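Local coordinates for MccF (Escherichia coli, PDB 4IIY), which probably hydrolyses an amide bond of processed microcin C7, acting like a serine carboxypeptidase and giving its host immunity to that antibiotic, at residues G165-L168 / I169-F172; E317-T320 / E321-G325. The protein carries 1 engineered substitution. One frame throughout, in Å; residues are numbered along the deposited sequence. Where two conformers were deposited one is given.

Interaction 1 of 2, residues G165-L168 / I169-F172; sequences GPAL and IPSF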
ATOM      1  N   GLY B 165      -7.627   6.171  18.368  1.00  6.21           N
ATOM      2  CA  GLY B 165      -7.148   6.918  19.510  1.00  7.93           C
ATOM      3  C   GLY B 165      -5.866   6.335  20.051  1.00  6.82           C
ATOM      4  O   GLY B 165      -5.211   5.530  19.386  1.00  6.85           O
ATOM      5  N   PRO B 166      -5.496   6.745  21.272  1.00  6.97           N
ATOM      6  CA  PRO B 166      -4.188   6.413  21.839  1.00  7.37           C
ATOM      7  C   PRO B 166      -3.797   4.942  21.833  1.00  7.22           C
ATOM      8  O   PRO B 166      -4.604   4.057  22.138  1.00  9.51           O
ATOM      9  CB  PRO B 166      -4.316   6.878  23.294  1.00 11.49           C
ATOM     10  CG  PRO B 166      -5.260   8.017  23.235  1.00  9.13           C
ATOM     11  CD  PRO B 166      -6.191   7.770  22.070  1.00  7.82           C
ATOM     12  N   ALA B 167      -2.530   4.716  21.499  1.00  6.59           N
ATOM     13  CA  ALA B 167      -1.823   3.470  21.762  1.00  8.03           C
ATOM     14  C   ALA B 167      -0.858   3.730  22.916  1.00  7.17           C
ATOM     15  O   ALA B 167      -0.301   4.825  23.052  1.00  7.69           O
ATOM     16  CB  ALA B 167      -1.082   2.994  20.517  1.00  7.61           C
ATOM     17  N   LEU B 168      -0.655   2.725  23.753  1.00  7.51           N
ATOM     18  CA  LEU B 168       0.038   2.914  25.014  1.00  6.55           C
ATOM     19  C   LEU B 168       1.410   3.571  24.868  1.00  6.03           C
ATOM     20  O   LEU B 168       1.714   4.549  25.564  1.00  7.84           O
ATOM     21  CB  LEU B 168       0.144   1.569  25.720  1.00  7.81           C
ATOM     22  CG  LEU B 168       0.916   1.527  27.042  1.00 10.01           C
ATOM     23  CD1 LEU B 168       0.273   2.407  28.083  1.00 12.34           C
ATOM     24  CD2 LEU B 168       1.039   0.080  27.530  1.00 12.35           C
ATOM     25  N   ILE B 169       2.221   3.042  23.964  1.00  6.39           N
ATOM     26  CA  ILE B 169       3.608   3.480  23.851  1.00  6.91           C
ATOM     27  C   ILE B 169       3.757   4.859  23.184  1.00  6.96           C
ATOM     28  O   ILE B 169       4.262   5.797  23.806  1.00  6.77           O
ATOM     29  CB  ILE B 169       4.505   2.376  23.224  1.00  6.39           C
ATOM     30  CG1 ILE B 169       4.481   1.122  24.110  1.00  6.72           C
ATOM     31  CG2 ILE B 169       5.924   2.890  23.009  1.00  7.54           C
ATOM     32  CD1 ILE B 169       5.240  -0.065  23.530  1.00  8.18           C
ATOM     33  N   PRO B 170       3.306   5.018  21.931  1.00  6.57           N
ATOM     34  CA  PRO B 170       3.505   6.339  21.323  1.00  7.60           C
ATOM     35  C   PRO B 170       2.664   7.418  21.998  1.00  7.48           C
ATOM     36  O   PRO B 170       3.124   8.546  22.144  1.00  8.63           O
ATOM     37  CB  PRO B 170       3.061   6.134  19.866  1.00  7.77           C
ATOM     38  CG  PRO B 170       2.127   4.970  19.912  1.00  7.99           C
ATOM     39  CD  PRO B 170       2.672   4.070  21.000  1.00  7.56           C
ATOM     40  N   SER B 171       1.448   7.091  22.415  1.00  7.14           N
ATOM     41  CA  SER B 171       0.557   8.143  22.889  1.00  7.30           C
ATOM     42  C   SER B 171       0.757   8.488  24.360  1.00  7.59           C
ATOM     43  O   SER B 171       0.857   9.658  24.729  1.00  8.84           O
ATOM     44  CB  SER B 171      -0.907   7.763  22.648  1.00  8.46           C
ATOM     45  OG  SER B 171      -1.132   7.375  21.303  1.00  8.71           O
ATOM     46  N   PHE B 172       0.778   7.473  25.213  1.00  7.35           N
ATOM     47  CA  PHE B 172       0.880   7.726  26.649  1.00  7.45           C
ATOM     48  C   PHE B 172       2.313   7.731  27.173  1.00  7.36           C
ATOM     49  O   PHE B 172       2.536   8.114  28.313  1.00  8.44           O
ATOM     50  CB  PHE B 172      -0.044   6.804  27.455  1.00  9.26           C
ATOM     51  CG  PHE B 172      -1.500   7.110  27.251  1.00  7.69           C
ATOM     52  CD1 PHE B 172      -1.982   8.381  27.504  1.00  8.71           C
ATOM     53  CD2 PHE B 172      -2.379   6.150  26.777  1.00  9.07           C
ATOM     54  CE1 PHE B 172      -3.327   8.687  27.297  1.00  9.65           C
ATOM     55  CE2 PHE B 172      -3.714   6.447  26.586  1.00 10.91           C
ATOM     56  CZ  PHE B 172      -4.184   7.715  26.843  1.00 10.76           C
TER

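Interaction 2 of 2, residues E317-T320 / E321-G325; sequences EVLT and EVLDG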
ATOM      1  N   GLU B 317      -3.825  20.069  -1.321  1.00  9.86           N
ATOM      2  CA  GLU B 317      -3.640  20.474  -2.710  1.00  9.76           C
ATOM      3  C   GLU B 317      -3.608  19.264  -3.652  1.00  9.91           C
ATOM      4  O   GLU B 317      -4.151  19.312  -4.761  1.00 10.59           O
ATOM      5  CB  GLU B 317      -2.379  21.329  -2.865  1.00 12.53           C
ATOM      6  CG  GLU B 317      -2.147  21.822  -4.285  1.00 18.72           C
ATOM      7  CD  GLU B 317      -0.972  22.776  -4.400  1.00 20.90           C
ATOM      8  OE1 GLU B 317      -0.479  23.257  -3.354  1.00 21.92           O
ATOM      9  OE2 GLU B 317      -0.538  23.043  -5.546  1.00 22.85           O
ATOM     10  N   VAL B 318      -2.959  18.184  -3.216  1.00  8.85           N
ATOM     11  CA  VAL B 318      -2.926  16.946  -3.996  1.00  8.37           C
ATOM     12  C   VAL B 318      -4.338  16.359  -4.112  1.00  8.37           C
ATOM     13  O   VAL B 318      -4.778  15.964  -5.185  1.00  8.63           O
ATOM     14  CB  VAL B 318      -1.952  15.907  -3.383  1.00  9.63           C
ATOM     15  CG1 VAL B 318      -1.889  14.656  -4.247  1.00 10.65           C
ATOM     16  CG2 VAL B 318      -0.558  16.517  -3.223  1.00 10.67           C
ATOM     17  N   LEU B 319      -5.058  16.325  -2.998  1.00  8.02           N
ATOM     18  CA  LEU B 319      -6.436  15.853  -3.011  1.00  8.47           C
ATOM     19  C   LEU B 319      -7.271  16.647  -4.009  1.00  7.28           C
ATOM     20  O   LEU B 319      -8.061  16.085  -4.764  1.00  8.81           O
ATOM     21  CB  LEU B 319      -7.046  15.958  -1.613  1.00  8.19           C
ATOM     22  CG  LEU B 319      -8.505  15.525  -1.480  1.00  8.68           C
ATOM     23  CD1 LEU B 319      -8.680  14.056  -1.816  1.00 11.29           C
ATOM     24  CD2 LEU B 319      -8.998  15.813  -0.071  1.00 11.14           C
ATOM     25  N   THR B 320      -7.102  17.964  -4.018  1.00  8.73           N
ATOM     26  CA  THR B 320      -7.858  18.825  -4.925  0.74  9.39           C
ATOM     27  C   THR B 320      -7.602  18.450  -6.390  1.00  9.18           C
ATOM     28  O   THR B 320      -8.527  18.390  -7.201  1.00  9.25           O
ATOM     29  CB  THR B 320      -7.554  20.314  -4.646  0.74  9.74           C
ATOM     30  OG1 THR B 320      -8.014  20.639  -3.328  0.74  9.85           O
ATOM     31  CG2 THR B 320      -8.248  21.223  -5.656  0.74  9.33           C
ATOM     32  N   GLU B 321      -6.348  18.187  -6.742  1.00  8.07           N
ATOM     33  CA  GLU B 321      -6.081  17.760  -8.116  1.00  9.29           C
ATOM     34  C   GLU B 321      -6.785  16.437  -8.412  1.00  8.77           C
ATOM     35  O   GLU B 321      -7.433  16.279  -9.448  1.00  8.89           O
ATOM     36  CB  GLU B 321      -4.586  17.612  -8.406  1.00  9.47           C
ATOM     37  CG  GLU B 321      -4.338  17.317  -9.880  1.00  9.43           C
ATOM     38  CD  GLU B 321      -2.897  16.936 -10.235  1.00  9.45           C
ATOM     39  OE1 GLU B 321      -2.044  16.807  -9.333  1.00 10.95           O
ATOM     40  OE2 GLU B 321      -2.632  16.743 -11.442  1.00  9.52           O
ATOM     41  N   VAL B 322      -6.646  15.472  -7.508  1.00  8.48           N
ATOM     42  CA  VAL B 322      -7.249  14.159  -7.710  1.00  8.57           C
ATOM     43  C   VAL B 322      -8.773  14.251  -7.849  1.00  7.85           C
ATOM     44  O   VAL B 322      -9.380  13.537  -8.648  1.00  9.64           O
ATOM     45  CB  VAL B 322      -6.837  13.198  -6.581  1.00  7.41           C
ATOM     46  CG1 VAL B 322      -7.649  11.900  -6.627  1.00  9.12           C
ATOM     47  CG2 VAL B 322      -5.338  12.911  -6.657  1.00  8.72           C
ATOM     48  N   LEU B 323      -9.393  15.126  -7.067  1.00  8.45           N
ATOM     49  CA  LEU B 323     -10.848  15.274  -7.102  1.00  9.50           C
ATOM     50  C   LEU B 323     -11.393  15.731  -8.459  1.00  9.36           C
ATOM     51  O   LEU B 323     -12.555  15.478  -8.778  1.00 10.36           O
ATOM     52  CB  LEU B 323     -11.322  16.209  -5.989  1.00  9.37           C
ATOM     53  CG  LEU B 323     -11.355  15.591  -4.594  1.00  9.36           C
ATOM     54  CD1 LEU B 323     -11.637  16.659  -3.564  1.00 11.53           C
ATOM     55  CD2 LEU B 323     -12.383  14.471  -4.498  1.00 12.21           C
ATOM     56  N   ASP B 324     -10.562  16.408  -9.246  1.00 10.43           N
ATOM     57  CA  ASP B 324     -10.937  16.773 -10.613  1.00 11.55           C
ATOM     58  C   ASP B 324     -12.283  17.491 -10.673  1.00 12.94           C
ATOM     59  O   ASP B 324     -13.144  17.153 -11.486  1.00 14.26           O
ATOM     60  CB  ASP B 324     -10.956  15.527 -11.514  1.00 13.94           C
ATOM     61  CG  ASP B 324     -11.087  15.872 -12.996  1.00 15.14           C
ATOM     62  OD1 ASP B 324     -10.679  16.984 -13.387  1.00 21.43           O
ATOM     63  OD2 ASP B 324     -11.606  15.029 -13.762  1.00 19.24           O
ATOM     64  N   GLY B 325     -12.461  18.474  -9.798  1.00 11.77           N
ATOM     65  CA  GLY B 325     -13.647  19.314  -9.825  1.00 13.05           C
ATOM     66  C   GLY B 325     -14.784  18.842  -8.938  1.00 13.48           C
ATOM     67  O   GLY B 325     -15.766  19.561  -8.746  1.00 15.21           O
TER
HETATM   68  O   HOH W   1     -10.886  19.593  -7.695  1.00 12.73           O

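Interaction 1 of 2, residues G165-L168 / I169-F172
S171 N donates to A167 O at 2.9 Å, a backbone bond that closes a turn at the start of the short helix 168-172. A167 is held a second time, by its own N-H: A167 N gives a hydrogen bond to S171 OG at 3.0 Å. OG can accept this bond because chi1 (-52°) sets it anti to the carbonyl carbon, beside its own N, where it meets A167 N. With alanine here, A167 N would probably lose its side-chain acceptor in a buried place, leaving the backbone bond from S171 N to A167 O to hold the turn. A weaker bond, from F172 N to L168 O at 3.1 Å, continues the turn.

Round these bonds the side chains close in. P166 reaches the F172 ring with CB at 3.4 Å from CE2, and P166 CG lies 3.8 Å from F172 CZ; the proline comes at the ring obliquely. L168 CA sits near the ring plane, at its edge, while F186 of helix 178-191 meets the same ring edge-to-face. On another flank of the turn, A167 CB packs at 3.8 Å from CG of P170. R62 of helix 60-72 donates to the carbonyl oxygens of I169 (from NE) and P170 (from NH2).

P170 is part of the ligand pocket and touches the bound glutamylsulfamoyl inosine, and A167 lies about 7 Å, side chain to side chain, from A145, the engineered residue at the predicted nucleophile position. Together these residues form a buried loop-to-helix turn just beyond strand 162-164 that brings P170 to the ligand pocket, beside the predicted active site of this S66-family protein.

Interaction 2 of 2, residues E317-T320 / E321-G325
The flat peptide carbonyl of L319 takes two neighbours from L323 at its oxygen: L323 N bonds to L319 O at 2.8 Å, and L323 CG lies beside the same oxygen at 3.3 Å. Together with the bonds from E321 N to E317 O and from V322 N to V318 O, this makes the last i to i+4 ladder of helix 315-323, the helix of a beta-alpha-beta unit. With CG anti to the carbonyl carbon (chi1 -77°), the L323 side chain folds back along the helix, and its CD1 packs 3.9 Å from CG of L319. F292 touches both leucines.

On another face the helix meets the second subunit: E321 OE1 forms a salt bridge with R90 of that subunit, and D324 OD1 one with its K95. At D324 the chain turns to positive phi and D324 N bonds back to E321 O, 3.1 Å away. The ending resembles a Schellman motif, but with the 6→1 link from G325 N to T320 O made through a water, which donates to T320 O at 2.7 Å and accepts from G325 N at 2.9 Å.

Overall arrangement
Interaction 1 comes first along the chain and interaction 2 well after it; their centres lie 32 Å apart on opposite sides of the chain's centre, with nearest atoms about 21 Å apart. They share no beta-sheet. Residues 165-172 follow strand 162-164 of the six-stranded mixed beta-sheet and bring P170 against the bound inosine compound, while residues 317-325 end the helix between the parallel neighbours 297-301 and 330-334 of the eight-stranded one, in the C-terminal LD-carboxypeptidase domain. Interaction 1 thus lies beside the ligand pocket. The other finishes an outlying helix whose charged residues reach the second subunit, so the ligand-side contact and the one reaching that subunit lie in separate regions of the fold.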